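Side-chain contact in alanine racemase (Oenococcus oeni PSU-1, PDB 3HUR), which belongs to the alanine racemase family of enzymes, which join an N-terminal TIM-barrel domain to a C-terminal domain rich in beta strands: residues Ile84-Leu87 with Gly88-Asp91. Residues are numbered along the deposited sequence; the frame is centred on the assembly and turned at random.
Sequences IWVL and GAWD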
loop_
_atom_site.group_PDB
_atom_site.type_symbol
_atom_site.label_atom_id
_atom_site.label_comp_id
_atom_site.label_asym_id
_atom_site.label_seq_id
_atom_site.Cartn_x
_atom_site.Cartn_y
_atom_site.Cartn_z
ATOM N N ILE A 84 33.010 10.499 20.232
ATOM C CA ILE A 84 31.741 9.939 19.847
ATOM C C ILE A 84 31.067 9.414 21.062
ATOM O O ILE A 84 31.696 8.819 21.927
ATOM C CB ILE A 84 31.904 8.745 18.868
ATOM C CG1 ILE A 84 32.377 9.244 17.504
ATOM C CG2 ILE A 84 30.584 8.019 18.706
ATOM C CD1 ILE A 84 33.320 8.338 16.809
ATOM N N TRP A 85 29.763 9.595 21.093
ATOM C CA TRP A 85 28.985 9.299 22.269
ATOM C C TRP A 85 27.851 8.438 21.788
ATOM O O TRP A 85 27.083 8.838 20.933
ATOM C CB TRP A 85 28.504 10.643 22.836
ATOM C CG TRP A 85 27.508 10.644 23.937
ATOM C CD1 TRP A 85 26.983 9.571 24.614
ATOM C CD2 TRP A 85 26.944 11.813 24.539
ATOM N NE1 TRP A 85 26.091 10.020 25.566
ATOM C CE2 TRP A 85 26.071 11.395 25.536
ATOM C CE3 TRP A 85 27.079 13.181 24.291
ATOM C CZ2 TRP A 85 25.340 12.285 26.294
ATOM C CZ3 TRP A 85 26.350 14.061 25.043
ATOM C CH2 TRP A 85 25.494 13.611 26.037
ATOM N N VAL A 86 27.774 7.239 22.327
ATOM C CA VAL A 86 26.755 6.286 21.972
ATOM C C VAL A 86 25.653 6.323 23.020
ATOM O O VAL A 86 25.929 6.302 24.204
ATOM C CB VAL A 86 27.391 4.891 21.844
ATOM C CG1 VAL A 86 26.316 3.808 21.496
ATOM C CG2 VAL A 86 28.468 4.963 20.787
ATOM N N LEU A 87 24.393 6.343 22.589
ATOM C CA LEU A 87 23.337 6.835 23.467
ATOM C C LEU A 87 22.727 5.864 24.465
ATOM O O LEU A 87 22.294 6.323 25.583
ATOM C CB LEU A 87 22.228 7.539 22.688
ATOM C CG LEU A 87 22.541 9.001 22.388
ATOM C CD1 LEU A 87 21.349 9.655 21.702
ATOM C CD2 LEU A 87 22.886 9.751 23.663
ATOM N N GLY A 88 22.664 4.580 24.124
ATOM C CA GLY A 88 21.943 3.643 24.987
ATOM C C GLY A 88 22.776 2.436 25.315
ATOM O O GLY A 88 22.247 1.347 25.545
ATOM N N ALA A 89 24.085 2.612 25.341
ATOM C CA ALA A 89 24.965 1.509 25.576
ATOM C C ALA A 89 25.814 1.793 26.840
ATOM O O ALA A 89 26.374 2.873 26.995
ATOM C CB ALA A 89 25.838 1.275 24.349
ATOM N N TRP A 90 25.864 0.822 27.744
ATOM C CA TRP A 90 26.609 0.954 28.966
ATOM C C TRP A 90 26.896 -0.379 29.624
ATOM O O TRP A 90 27.045 -0.434 30.833
ATOM C CB TRP A 90 25.869 1.904 29.936
ATOM C CG TRP A 90 24.477 1.533 30.172
ATOM C CD1 TRP A 90 24.039 0.439 30.842
ATOM C CD2 TRP A 90 23.314 2.240 29.745
ATOM N NE1 TRP A 90 22.660 0.410 30.842
ATOM C CE2 TRP A 90 22.197 1.511 30.179
ATOM C CE3 TRP A 90 23.110 3.407 29.021
ATOM C CZ2 TRP A 90 20.890 1.915 29.925
ATOM C CZ3 TRP A 90 21.810 3.812 28.751
ATOM C CH2 TRP A 90 20.715 3.064 29.199
ATOM N N ASP A 91 26.999 -1.452 28.840
ATOM C CA ASP A 91 27.332 -2.779 29.381
ATOM C C ASP A 91 28.724 -2.760 29.936
ATOM O O ASP A 91 29.652 -2.351 29.263
ATOM C CB ASP A 91 27.316 -3.862 28.297
ATOM C CG ASP A 91 25.935 -4.390 28.002
ATOM O OD1 ASP A 91 25.051 -4.331 28.899
ATOM O OD2 ASP A 91 25.743 -4.880 26.856
HETATM O O HOH W 1 25.519 5.063 26.451
#
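Val-86 O accepts a hydrogen bond from a water at 2.6 Å. The same water donates to Ala-89 O at 2.4 Å, a short distance that leaves its exact position doubtful. As modelled, it bridges two backbone carbonyls where the chain bends at Leu-87 and Gly-88. The turn also brings two small apolar side chains together. Val-86 holds CG1 anti to its backbone N (chi1 178°), and this methyl meets Ala-89 CB at 3.8 Å. With CG of Trp-90 between the backbone N and the carbonyl carbon (chi1 53°), the six-membered ring end comes back toward Leu-87 and Gly-88. Gly-88 O lies over one face of the indole, 4.0 Å above the plane and displaced toward the rim. Leu-87 O lies at the ring edge, near the plane, 4.1 Å from Trp-90 CZ3. The Leu-87 side chain goes elsewhere: its CD2 sits 3.7 Å above a face of the Trp-85 ring, near the rim. Outside the turn, Trp-112 meets the Trp-90 ring nearly at right angles and gives its NE1 hydrogen to Trp-90 O. Leu-3 of the second subunit also packs on Trp-90. The turn leaves the C-terminal end of barrel strand 84-86 and leads toward helix 95-100. The water, if placed correctly, would give both carbonyls a hydrogen bond and tie them across the turn, beside one apolar contact between Val-86 and Ala-89.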